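Local coordinates for ABC transporter, substrate binding protein (Aeropyrum pernix, PDB 3EAF) that probably captures a solute outside the cell and delivers it to a membrane ABC transporter, as periplasmic-type binding proteins do, and also binds magnesium, at residues 10-15 with 56-61; 352-357 with 364-369; 38-43 with 303-308; 189-194 with 213-218. All blocks are in the same frame, centred on the assembly; numbering follows the deposited sequence.

Contact 1. Residues 10-15 with 56-61; sequences LVDETG and DYAYNP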
loop_
_atom_site.group_PDB
_atom_site.type_symbol
_atom_site.label_atom_id
_atom_site.label_comp_id
_atom_site.label_asym_id
_atom_site.label_seq_id
_atom_site.Cartn_x
_atom_site.Cartn_y
_atom_site.Cartn_z
ATOM N N LEU A 10 1.851 -2.461 14.069
ATOM C CA LEU A 10 1.936 -3.854 13.656
ATOM C C LEU A 10 2.693 -3.952 12.331
ATOM O O LEU A 10 2.264 -3.396 11.320
ATOM C CB LEU A 10 0.525 -4.443 13.526
ATOM C CG LEU A 10 0.372 -5.962 13.431
ATOM C CD1 LEU A 10 0.495 -6.619 14.803
ATOM C CD2 LEU A 10 -0.970 -6.295 12.790
ATOM N N VAL A 11 3.831 -4.637 12.350
ATOM C CA VAL A 11 4.717 -4.694 11.184
ATOM C C VAL A 11 5.169 -6.111 10.844
ATOM O O VAL A 11 5.124 -7.011 11.686
ATOM C CB VAL A 11 5.960 -3.769 11.347
ATOM C CG1 VAL A 11 5.541 -2.299 11.390
ATOM C CG2 VAL A 11 6.793 -4.136 12.588
ATOM N N ASP A 12 5.593 -6.304 9.598
ATOM C CA ASP A 12 6.262 -7.537 9.211
ATOM C C ASP A 12 7.729 -7.240 8.920
ATOM O O ASP A 12 8.072 -6.762 7.840
ATOM C CB ASP A 12 5.580 -8.179 7.997
ATOM C CG ASP A 12 6.232 -9.489 7.587
ATOM O OD1 ASP A 12 7.167 -9.937 8.288
ATOM O OD2 ASP A 12 5.809 -10.075 6.566
ATOM N N GLU A 13 8.588 -7.530 9.891
ATOM C CA GLU A 13 10.022 -7.293 9.749
ATOM C C GLU A 13 10.829 -8.549 9.427
ATOM O O GLU A 13 11.986 -8.456 9.011
ATOM C CB GLU A 13 10.572 -6.641 11.018
ATOM C CG GLU A 13 10.100 -5.211 11.228
ATOM C CD GLU A 13 10.695 -4.577 12.469
ATOM O OE1 GLU A 13 10.993 -5.316 13.434
ATOM O OE2 GLU A 13 10.864 -3.335 12.481
ATOM N N THR A 14 10.223 -9.717 9.610
ATOM C CA THR A 14 10.964 -10.977 9.515
ATOM C C THR A 14 10.254 -12.049 8.684
ATOM O O THR A 14 10.836 -13.101 8.404
ATOM C CB THR A 14 11.262 -11.560 10.923
ATOM O OG1 THR A 14 10.051 -11.607 11.696
ATOM C CG2 THR A 14 12.316 -10.716 11.649
ATOM N N GLY A 15 9.006 -11.785 8.303
ATOM C CA GLY A 15 8.193 -12.757 7.562
ATOM C C GLY A 15 8.223 -12.626 6.045
ATOM O O GLY A 15 9.108 -11.970 5.487
ATOM N N ASP A 56 6.500 -6.913 15.713
ATOM C CA ASP A 56 6.741 -7.663 14.475
ATOM C C ASP A 56 5.964 -8.974 14.521
ATOM O O ASP A 56 6.316 -9.898 15.262
ATOM C CB ASP A 56 8.241 -7.909 14.266
ATOM C CG ASP A 56 8.541 -8.897 13.138
ATOM O OD1 ASP A 56 7.762 -9.003 12.161
ATOM O OD2 ASP A 56 9.587 -9.570 13.223
ATOM N N TYR A 57 4.905 -9.054 13.721
ATOM C CA TYR A 57 4.054 -10.248 13.713
ATOM C C TYR A 57 4.376 -11.215 12.576
ATOM O O TYR A 57 3.761 -12.290 12.475
ATOM C CB TYR A 57 2.569 -9.861 13.730
ATOM C CG TYR A 57 1.940 -9.553 12.382
ATOM C CD1 TYR A 57 0.925 -10.366 11.867
ATOM C CD2 TYR A 57 2.334 -8.447 11.636
ATOM C CE1 TYR A 57 0.328 -10.089 10.640
ATOM C CE2 TYR A 57 1.748 -8.156 10.403
ATOM C CZ TYR A 57 0.739 -8.983 9.915
ATOM O OH TYR A 57 0.145 -8.703 8.707
ATOM N N ALA A 58 5.335 -10.826 11.728
ATOM C CA ALA A 58 5.836 -11.666 10.631
ATOM C C ALA A 58 4.755 -12.222 9.680
ATOM O O ALA A 58 4.884 -13.336 9.160
ATOM C CB ALA A 58 6.725 -12.810 11.192
ATOM N N TYR A 59 3.696 -11.437 9.467
ATOM C CA TYR A 59 2.572 -11.786 8.574
ATOM C C TYR A 59 1.743 -12.972 9.076
ATOM O O TYR A 59 0.886 -13.488 8.360
ATOM C CB TYR A 59 3.062 -12.038 7.142
ATOM C CG TYR A 59 2.113 -11.587 6.055
ATOM C CD1 TYR A 59 1.803 -10.240 5.890
ATOM C CD2 TYR A 59 1.541 -12.510 5.173
ATOM C CE1 TYR A 59 0.940 -9.815 4.874
ATOM C CE2 TYR A 59 0.678 -12.097 4.166
ATOM C CZ TYR A 59 0.383 -10.752 4.023
ATOM O OH TYR A 59 -0.466 -10.354 3.019
ATOM N N ASN A 60 2.016 -13.401 10.305
ATOM C CA ASN A 60 1.331 -14.529 10.941
ATOM C C ASN A 60 -0.024 -14.075 11.512
ATOM O O ASN A 60 -0.066 -13.223 12.405
ATOM C CB ASN A 60 2.238 -15.103 12.044
ATOM C CG ASN A 60 1.658 -16.336 12.720
ATOM O OD1 ASN A 60 0.447 -16.438 12.943
ATOM N ND2 ASN A 60 2.536 -17.268 13.085
ATOM N N PRO A 61 -1.134 -14.630 10.984
ATOM C CA PRO A 61 -2.488 -14.216 11.381
ATOM C C PRO A 61 -2.873 -14.533 12.828
ATOM O O PRO A 61 -3.705 -13.824 13.406
ATOM C CB PRO A 61 -3.397 -14.982 10.412
ATOM C CG PRO A 61 -2.580 -16.100 9.908
ATOM C CD PRO A 61 -1.156 -15.672 9.941
HETATM O O HOH W 1 12.280 -8.220 14.357
#
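D56 pairs with V11 as a parallel bridge where strands 3-11 and 47-56 run out, and its carboxylate then turns across the loop 12-15. With CG anti to the backbone N (chi1 169°), D56 OD1 accepts from E13 N at 2.8 Å and also from A58 N, the second donor arriving from the opposite face of the carboxylate plane to form an Asx turn. D56 OD2 spends its syn lone pair on T14 OG1, 2.6 Å away. Were D56 an alanine, E13 N, A58 N and the T14 hydroxyl would probably lose their shared carboxylate, and the Asx turn with it. Y57 follows, its N bonded to V11 O at 2.9 Å and its ring carrying L10 CD2 over one face, 4.1 Å from the centroid; its hydroxyl goes to D87. A58 presents its CA to D12 OD1 at 3.2 Å, the same oxygen that receives G15 N at 2.6 Å. Beside it, Y59 CB lies 3.4 Å from D12 OD2, which also bonds to T17. Such paired loops at the carboxyl ends of neighbouring parallel strands, each leading into a helix, are typical of the alpha/beta lobes of periplasmic binding proteins.

Contact 2. Residues 352-357 with 364-369; sequences VFIIKL and QLMGKF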
loop_
_atom_site.group_PDB
_atom_site.type_symbol
_atom_site.label_atom_id
_atom_site.label_comp_id
_atom_site.label_asym_id
_atom_site.label_seq_id
_atom_site.Cartn_x
_atom_site.Cartn_y
_atom_site.Cartn_z
ATOM N N VAL A 352 -3.187 7.160 -9.526
ATOM C CA VAL A 352 -1.895 6.625 -9.105
ATOM C C VAL A 352 -0.782 7.118 -10.013
ATOM O O VAL A 352 -1.045 7.576 -11.126
ATOM C CB VAL A 352 -1.874 5.072 -9.108
ATOM C CG1 VAL A 352 -2.804 4.521 -8.043
ATOM C CG2 VAL A 352 -2.205 4.503 -10.499
ATOM N N PHE A 353 0.453 7.042 -9.523
ATOM C CA PHE A 353 1.626 7.216 -10.375
ATOM C C PHE A 353 1.964 5.879 -11.017
ATOM O O PHE A 353 1.730 4.828 -10.430
ATOM C CB PHE A 353 2.835 7.711 -9.577
ATOM C CG PHE A 353 2.634 9.048 -8.912
ATOM C CD1 PHE A 353 2.664 10.230 -9.657
ATOM C CD2 PHE A 353 2.445 9.129 -7.533
ATOM C CE1 PHE A 353 2.500 11.479 -9.031
ATOM C CE2 PHE A 353 2.275 10.368 -6.898
ATOM C CZ PHE A 353 2.296 11.544 -7.655
ATOM N N ILE A 354 2.511 5.924 -12.226
ATOM C CA ILE A 354 3.045 4.736 -12.872
ATOM C C ILE A 354 4.530 4.954 -13.089
ATOM O O ILE A 354 4.949 6.020 -13.555
ATOM C CB ILE A 354 2.335 4.432 -14.226
ATOM C CG1 ILE A 354 0.831 4.151 -14.020
ATOM C CG2 ILE A 354 3.049 3.290 -14.975
ATOM C CD1 ILE A 354 0.493 2.858 -13.280
ATOM N N ILE A 355 5.320 3.938 -12.756
ATOM C CA ILE A 355 6.770 4.015 -12.851
ATOM C C ILE A 355 7.254 2.932 -13.797
ATOM O O ILE A 355 6.823 1.776 -13.702
ATOM C CB ILE A 355 7.451 3.864 -11.446
ATOM C CG1 ILE A 355 6.975 4.965 -10.489
ATOM C CG2 ILE A 355 8.973 3.877 -11.548
ATOM C CD1 ILE A 355 5.702 4.597 -9.736
ATOM N N LYS A 356 8.138 3.312 -14.712
ATOM C CA LYS A 356 8.693 2.377 -15.677
ATOM C C LYS A 356 10.116 1.965 -15.325
ATOM O O LYS A 356 10.944 2.800 -14.959
ATOM C CB LYS A 356 8.688 2.991 -17.078
ATOM C CG LYS A 356 9.187 2.058 -18.180
ATOM C CD LYS A 356 9.219 2.789 -19.501
ATOM C CE LYS A 356 9.661 1.901 -20.644
ATOM N NZ LYS A 356 9.801 2.726 -21.891
ATOM N N LEU A 357 10.394 0.675 -15.460
ATOM C CA LEU A 357 11.760 0.200 -15.507
ATOM C C LEU A 357 12.272 0.509 -16.914
ATOM O O LEU A 357 11.947 -0.194 -17.879
ATOM C CB LEU A 357 11.824 -1.301 -15.198
ATOM C CG LEU A 357 13.165 -2.037 -15.285
ATOM C CD1 LEU A 357 14.255 -1.283 -14.543
ATOM C CD2 LEU A 357 13.020 -3.456 -14.741
ATOM N N GLN A 364 11.799 5.431 -14.423
ATOM C CA GLN A 364 11.283 6.618 -15.083
ATOM C C GLN A 364 9.836 6.829 -14.700
ATOM O O GLN A 364 9.042 5.896 -14.726
ATOM C CB GLN A 364 11.430 6.479 -16.602
ATOM C CG GLN A 364 12.877 6.229 -17.039
ATOM C CD GLN A 364 13.023 5.773 -18.484
ATOM O OE1 GLN A 364 12.036 5.534 -19.191
ATOM N NE2 GLN A 364 14.269 5.639 -18.926
ATOM N N LEU A 365 9.495 8.057 -14.332
ATOM C CA LEU A 365 8.120 8.374 -13.971
ATOM C C LEU A 365 7.276 8.602 -15.229
ATOM O O LEU A 365 7.604 9.462 -16.049
ATOM C CB LEU A 365 8.071 9.593 -13.037
ATOM C CG LEU A 365 6.709 10.045 -12.491
ATOM C CD1 LEU A 365 6.078 8.981 -11.589
ATOM C CD2 LEU A 365 6.843 11.369 -11.745
HETATM N N MSE A 366 6.198 7.828 -15.372
HETATM C CA MSE A 366 5.259 7.991 -16.488
HETATM C C MSE A 366 4.255 9.119 -16.274
HETATM O O MSE A 366 3.824 9.749 -17.244
HETATM C CB MSE A 366 4.496 6.689 -16.783
HETATM C CG MSE A 366 5.363 5.508 -17.201
HETATM SE SE MSE A 366 6.368 5.802 -18.852
HETATM C CE MSE A 366 8.001 6.607 -18.152
ATOM N N GLY A 367 3.872 9.361 -15.018
ATOM C CA GLY A 367 2.843 10.354 -14.691
ATOM C C GLY A 367 1.704 9.789 -13.854
ATOM O O GLY A 367 1.826 8.699 -13.281
ATOM N N LYS A 368 0.601 10.536 -13.781
ATOM C CA LYS A 368 -0.586 10.130 -13.019
ATOM C C LYS A 368 -1.643 9.538 -13.942
ATOM O O LYS A 368 -1.953 10.108 -14.999
ATOM C CB LYS A 368 -1.207 11.309 -12.269
ATOM C CG LYS A 368 -0.341 11.937 -11.215
ATOM C CD LYS A 368 -1.010 13.177 -10.657
ATOM C CE LYS A 368 -0.182 13.769 -9.541
ATOM N NZ LYS A 368 -0.818 14.994 -8.984
ATOM N N PHE A 369 -2.197 8.402 -13.532
ATOM C CA PHE A 369 -3.203 7.692 -14.321
ATOM C C PHE A 369 -4.364 7.217 -13.466
ATOM O O PHE A 369 -4.204 6.948 -12.276
ATOM C CB PHE A 369 -2.553 6.532 -15.082
ATOM C CG PHE A 369 -1.534 6.981 -16.092
ATOM C CD1 PHE A 369 -1.926 7.353 -17.376
ATOM C CD2 PHE A 369 -0.186 7.056 -15.754
ATOM C CE1 PHE A 369 -0.987 7.786 -18.310
ATOM C CE2 PHE A 369 0.765 7.490 -16.680
ATOM C CZ PHE A 369 0.363 7.854 -17.961
HETATM O O HOH W 2 12.789 3.848 -21.230
#
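Segments 352-357 and 364-369 run antiparallel in the hairpin of strands 352-357 and 363-369, the segment axes 4.6 Å apart at closest and 151° between their directions. V352 and F369 exchange two backbone bonds at one end, K356 and Q364 two at the other, K356 N reaching Q364 O at 2.7 Å. In between the register slips by one residue: I354 N bonds to G367 O, whereas I354 O takes M366 N at 2.9 Å, consistent with a beta bulge at M366-G367. On the side of the sheet that carries F353, the extended K368 chain runs alongside the aromatic side chain, K368 CE 3.6 Å from F353 CE1, before its NZ bonds to A336 O. Loss of the ring, as with an alanine here, is likely to open a gap beside the K368 methylenes and L365 CD1. On the other side I354 CG1 meets F369 CD2 at 3.5 Å, the two side chains nearly perpendicular, while selenomethionine M366, bent at chi2 (-62°), lays CE 3.8 Å from K356 CB. A water joins K356 NZ to Q364 OE1. Strand 352-357 is bonded on its other edge to strand 251-255, and F134 of helix 124-139 packs on I354, M366 and F369.

Contact 3. Residues 38-43 with 303-308; sequences KGIYTK and AIESVT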
loop_
_atom_site.group_PDB
_atom_site.type_symbol
_atom_site.label_atom_id
_atom_site.label_comp_id
_atom_site.label_asym_id
_atom_site.label_seq_id
_atom_site.Cartn_x
_atom_site.Cartn_y
_atom_site.Cartn_z
ATOM N N LYS A 38 8.911 17.367 16.944
ATOM C CA LYS A 38 8.510 18.659 16.378
ATOM C C LYS A 38 7.341 19.255 17.163
ATOM O O LYS A 38 7.234 20.474 17.301
ATOM C CB LYS A 38 8.143 18.528 14.892
ATOM C CG LYS A 38 9.332 18.317 13.945
ATOM C CD LYS A 38 10.170 19.573 13.789
ATOM C CE LYS A 38 11.256 19.384 12.742
ATOM N NZ LYS A 38 12.240 20.513 12.716
ATOM N N GLY A 39 6.470 18.388 17.675
ATOM C CA GLY A 39 5.335 18.824 18.472
ATOM C C GLY A 39 4.009 18.622 17.771
ATOM O O GLY A 39 3.754 19.212 16.718
ATOM N N ILE A 40 3.161 17.784 18.361
ATOM C CA ILE A 40 1.818 17.539 17.840
ATOM C C ILE A 40 0.828 18.277 18.738
ATOM O O ILE A 40 0.814 18.064 19.951
ATOM C CB ILE A 40 1.467 16.023 17.822
ATOM C CG1 ILE A 40 2.513 15.219 17.041
ATOM C CG2 ILE A 40 0.072 15.796 17.227
ATOM C CD1 ILE A 40 2.729 13.801 17.577
ATOM N N TYR A 41 0.005 19.140 18.145
ATOM C CA TYR A 41 -0.949 19.932 18.915
ATOM C C TYR A 41 -2.382 19.746 18.441
ATOM O O TYR A 41 -2.656 19.760 17.239
ATOM C CB TYR A 41 -0.574 21.420 18.894
ATOM C CG TYR A 41 0.777 21.683 19.510
ATOM C CD1 TYR A 41 0.913 21.870 20.887
ATOM C CD2 TYR A 41 1.928 21.720 18.718
ATOM C CE1 TYR A 41 2.165 22.101 21.461
ATOM C CE2 TYR A 41 3.180 21.948 19.282
ATOM C CZ TYR A 41 3.289 22.133 20.651
ATOM O OH TYR A 41 4.530 22.357 21.206
ATOM N N THR A 42 -3.285 19.570 19.402
ATOM C CA THR A 42 -4.716 19.559 19.139
ATOM C C THR A 42 -5.190 20.950 18.692
ATOM O O THR A 42 -4.427 21.918 18.746
ATOM C CB THR A 42 -5.500 19.125 20.391
ATOM O OG1 THR A 42 -5.189 20.001 21.485
ATOM C CG2 THR A 42 -5.152 17.686 20.778
ATOM N N LYS A 43 -6.449 21.043 18.259
ATOM C CA LYS A 43 -7.054 22.319 17.840
ATOM C C LYS A 43 -6.993 23.410 18.915
ATOM O O LYS A 43 -6.814 24.586 18.597
ATOM C CB LYS A 43 -8.506 22.117 17.388
ATOM C CG LYS A 43 -8.653 21.629 15.952
ATOM C CD LYS A 43 -10.072 21.852 15.417
ATOM C CE LYS A 43 -11.108 20.972 16.111
ATOM N NZ LYS A 43 -12.508 21.255 15.656
ATOM N N ALA A 303 -5.129 13.799 11.772
ATOM C CA ALA A 303 -6.380 13.545 12.500
ATOM C C ALA A 303 -6.339 14.159 13.909
ATOM O O ALA A 303 -7.272 14.839 14.316
ATOM C CB ALA A 303 -6.672 12.045 12.574
ATOM N N ILE A 304 -5.248 13.920 14.633
ATOM C CA ILE A 304 -5.042 14.481 15.977
ATOM C C ILE A 304 -5.053 16.014 15.975
ATOM O O ILE A 304 -5.646 16.639 16.857
ATOM C CB ILE A 304 -3.728 13.960 16.625
ATOM C CG1 ILE A 304 -3.791 12.440 16.794
ATOM C CG2 ILE A 304 -3.467 14.658 17.977
ATOM C CD1 ILE A 304 -2.454 11.797 17.023
ATOM N N GLU A 305 -4.404 16.606 14.977
ATOM C CA GLU A 305 -4.380 18.061 14.814
ATOM C C GLU A 305 -5.753 18.647 14.482
ATOM O O GLU A 305 -5.940 19.864 14.547
ATOM C CB GLU A 305 -3.365 18.464 13.745
ATOM C CG GLU A 305 -1.926 18.207 14.138
ATOM C CD GLU A 305 -0.947 18.382 12.994
ATOM O OE1 GLU A 305 -1.350 18.258 11.809
ATOM O OE2 GLU A 305 0.245 18.627 13.283
ATOM N N SER A 306 -6.702 17.770 14.139
ATOM C CA SER A 306 -8.064 18.146 13.755
ATOM C C SER A 306 -9.085 17.997 14.885
ATOM O O SER A 306 -10.260 18.335 14.700
ATOM C CB SER A 306 -8.526 17.304 12.558
ATOM O OG SER A 306 -7.641 17.442 11.463
ATOM N N VAL A 307 -8.657 17.477 16.037
ATOM C CA VAL A 307 -9.563 17.305 17.181
ATOM C C VAL A 307 -9.187 18.190 18.371
ATOM O O VAL A 307 -8.052 18.670 18.473
ATOM C CB VAL A 307 -9.691 15.818 17.641
ATOM C CG1 VAL A 307 -10.192 14.946 16.506
ATOM C CG2 VAL A 307 -8.379 15.277 18.198
ATOM N N THR A 308 -10.157 18.414 19.253
ATOM C CA THR A 308 -9.907 19.058 20.535
ATOM C C THR A 308 -9.376 18.012 21.511
ATOM O O THR A 308 -9.627 16.815 21.344
ATOM C CB THR A 308 -11.185 19.710 21.128
ATOM O OG1 THR A 308 -12.141 18.700 21.466
ATOM C CG2 THR A 308 -11.807 20.696 20.145
HETATM O O HOH W 3 0.569 19.923 15.546
#
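K43 lays its side chain along the type I turn I304-V307 at the C-terminal part of helix 288-304, while its backbone N donates to V307 O at 2.9 Å in a nearly straight bond (170°). K43 CG, anti to the carbonyl carbon, passes E305 O at 3.5 Å; the bend at chi3 (-68°) then brings K43 CE to 3.1 Å from S306 O. The methylenes thus cover carbonyls of the turn. In T42 the hydroxyl sits between the backbone N and the carbonyl carbon (chi1 57°), from where it bonds to D44 and V46 N; T42 CB is left against V307 O at 3.2 Å. I40 and I304 each turn CG2 anti to the backbone N, and these two methyls meet at 3.8 Å, with I304 also packing on V48 and I50 of strand 47-56. E305 reaches toward Y41: its CA makes a CH···O contact of 3.4 Å with Y41 O, and its OE2 takes a water that in turn accepts from Y41 N at 2.8 Å. With one direct hydrogen bond, a methyl contact and a water bridge, the turn is joined to the sheet edge chiefly by backbone carbonyls meeting carbon, an attachment that probably depends more on shape than on charge.

Contact 4. Residues 189-194 with 213-218; sequences ERIARE and SLLGRA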
loop_
_atom_site.group_PDB
_atom_site.type_symbol
_atom_site.label_atom_id
_atom_site.label_comp_id
_atom_site.label_asym_id
_atom_site.label_seq_id
_atom_site.Cartn_x
_atom_site.Cartn_y
_atom_site.Cartn_z
ATOM N N GLU A 189 9.846 -19.534 -12.905
ATOM C CA GLU A 189 10.097 -20.051 -14.249
ATOM C C GLU A 189 8.972 -20.971 -14.739
ATOM O O GLU A 189 8.582 -20.902 -15.908
ATOM C CB GLU A 189 11.459 -20.741 -14.335
ATOM C CG GLU A 189 12.635 -19.766 -14.265
ATOM C CD GLU A 189 13.990 -20.435 -14.461
ATOM O OE1 GLU A 189 14.027 -21.606 -14.907
ATOM O OE2 GLU A 189 15.021 -19.784 -14.162
ATOM N N ARG A 190 8.443 -21.800 -13.839
ATOM C CA ARG A 190 7.311 -22.671 -14.151
ATOM C C ARG A 190 6.101 -21.846 -14.583
ATOM O O ARG A 190 5.450 -22.168 -15.583
ATOM C CB ARG A 190 6.951 -23.569 -12.955
ATOM C CG ARG A 190 5.795 -24.548 -13.222
ATOM C CD ARG A 190 5.447 -25.413 -12.006
ATOM N NE ARG A 190 4.817 -24.638 -10.932
ATOM C CZ ARG A 190 5.399 -24.346 -9.770
ATOM N NH1 ARG A 190 6.631 -24.782 -9.499
ATOM N NH2 ARG A 190 4.742 -23.627 -8.865
ATOM N N ILE A 191 5.814 -20.784 -13.832
ATOM C CA ILE A 191 4.691 -19.889 -14.135
ATOM C C ILE A 191 4.932 -19.139 -15.441
ATOM O O ILE A 191 4.026 -19.019 -16.253
ATOM C CB ILE A 191 4.392 -18.892 -12.964
ATOM C CG1 ILE A 191 3.817 -19.628 -11.748
ATOM C CG2 ILE A 191 3.453 -17.749 -13.399
ATOM C CD1 ILE A 191 2.689 -20.620 -12.053
ATOM N N ALA A 192 6.152 -18.643 -15.636
ATOM C CA ALA A 192 6.499 -17.945 -16.875
ATOM C C ALA A 192 6.308 -18.854 -18.094
ATOM O O ALA A 192 5.790 -18.418 -19.123
ATOM C CB ALA A 192 7.918 -17.411 -16.818
ATOM N N ARG A 193 6.727 -20.113 -17.963
ATOM C CA ARG A 193 6.570 -21.111 -19.031
ATOM C C ARG A 193 5.106 -21.496 -19.280
ATOM O O ARG A 193 4.709 -21.711 -20.424
ATOM C CB ARG A 193 7.438 -22.351 -18.758
ATOM C CG ARG A 193 8.903 -22.134 -19.115
ATOM C CD ARG A 193 9.744 -23.394 -19.009
ATOM N NE ARG A 193 11.109 -23.166 -19.493
ATOM C CZ ARG A 193 12.169 -22.941 -18.718
ATOM N NH1 ARG A 193 13.361 -22.747 -19.275
ATOM N NH2 ARG A 193 12.054 -22.913 -17.391
ATOM N N GLU A 194 4.307 -21.565 -18.213
ATOM C CA GLU A 194 2.857 -21.765 -18.339
ATOM C C GLU A 194 2.198 -20.619 -19.108
ATOM O O GLU A 194 1.385 -20.852 -19.998
ATOM C CB GLU A 194 2.195 -21.881 -16.967
ATOM C CG GLU A 194 2.331 -23.223 -16.300
ATOM C CD GLU A 194 1.762 -23.230 -14.892
ATOM O OE1 GLU A 194 1.032 -22.281 -14.524
ATOM O OE2 GLU A 194 2.049 -24.192 -14.146
ATOM N N SER A 213 9.662 -9.790 -8.933
ATOM C CA SER A 213 10.963 -9.646 -9.586
ATOM C C SER A 213 11.488 -10.965 -10.166
ATOM O O SER A 213 12.006 -10.992 -11.287
ATOM C CB SER A 213 11.975 -9.040 -8.623
ATOM O OG SER A 213 11.519 -7.776 -8.175
ATOM N N LEU A 214 11.349 -12.048 -9.408
ATOM C CA LEU A 214 11.697 -13.381 -9.895
ATOM C C LEU A 214 10.937 -13.726 -11.180
ATOM O O LEU A 214 11.503 -14.313 -12.108
ATOM C CB LEU A 214 11.425 -14.443 -8.824
ATOM C CG LEU A 214 12.415 -14.582 -7.660
ATOM C CD1 LEU A 214 11.885 -15.610 -6.686
ATOM C CD2 LEU A 214 13.797 -14.982 -8.138
ATOM N N LEU A 215 9.660 -13.352 -11.217
ATOM C CA LEU A 215 8.795 -13.586 -12.374
ATOM C C LEU A 215 9.232 -12.754 -13.579
ATOM O O LEU A 215 9.345 -13.277 -14.682
ATOM C CB LEU A 215 7.328 -13.286 -12.031
ATOM C CG LEU A 215 6.287 -13.536 -13.135
ATOM C CD1 LEU A 215 6.109 -15.027 -13.399
ATOM C CD2 LEU A 215 4.940 -12.892 -12.770
ATOM N N GLY A 216 9.458 -11.459 -13.371
ATOM C CA GLY A 216 9.970 -10.594 -14.432
ATOM C C GLY A 216 11.274 -11.109 -15.007
ATOM O O GLY A 216 11.464 -11.119 -16.226
ATOM N N ARG A 217 12.177 -11.540 -14.124
ATOM C CA ARG A 217 13.466 -12.102 -14.539
ATOM C C ARG A 217 13.270 -13.401 -15.326
ATOM O O ARG A 217 13.911 -13.608 -16.358
ATOM C CB ARG A 217 14.380 -12.330 -13.325
ATOM C CG ARG A 217 15.775 -12.838 -13.679
ATOM C CD ARG A 217 16.677 -12.994 -12.444
ATOM N NE ARG A 217 17.242 -11.730 -11.970
ATOM C CZ ARG A 217 18.328 -11.145 -12.474
ATOM N NH1 ARG A 217 18.982 -11.690 -13.491
ATOM N NH2 ARG A 217 18.765 -10.001 -11.960
ATOM N N ALA A 218 12.381 -14.259 -14.835
ATOM C CA ALA A 218 12.058 -15.532 -15.497
ATOM C C ALA A 218 11.410 -15.344 -16.872
ATOM O O ALA A 218 11.768 -16.028 -17.834
ATOM C CB ALA A 218 11.173 -16.375 -14.609
#
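L215 and I191 meet where two helices of an alpha/beta lobe, 185-196 and 209-222, pack with their local axes 8.7 Å apart and crossing at -53°. Between these helices the chain passes through strand 202-205, parallel to the strands beside it, as expected of the beta-alpha-beta layering of this fold. Followed outward, L215 CB stays on its own helix, over 4.2 Å from any atom of 189-194; CG is placed anti to the backbone N (chi1 -178°), which swings the branch toward the partner helix. There CD1 meets I191 CG2 at 3.8 Å and comes within 4.3 Å of A192 N, whereas CD2 turns off from this pair. I191 itself leans on Y177 of strand 171-178, so the contact continues down to the sheet. One turn along from L215, small residues let the backbones approach: the CA atoms of E189 and A218 are 5.1 Å apart, and A192 CB lies against A218 CB at 4.1 Å. Toward solvent the contact carries charges, E189 forming a weak salt bridge with R193 and a long, weak ion pair with K221. Beneath that carboxylate the aliphatic part of E189 still packs, its CG 3.7 Å from A218 CB.

In the fold
Contacts 1 and 3 reach the same six-stranded sheet, the former at the ends of its strands 3-11 and 47-56, the latter at its edge strand 40-41; contact 2 forms the edge hairpin of the seven-stranded sheet, whose strand 171-178 at the other border underlies contact 4. Contacts 3 and 4 sit on opposite sides of the chain's centre, their own centres about 48 Å apart. Only contact 4 is buried as a whole, and between its two segments it is apolar; the other three are partly buried and mix polar with apolar links. Carboxylate-to-loop bonds dominate contact 1, paired backbone bonds contact 2, and carbonyl-to-carbon packing contact 3.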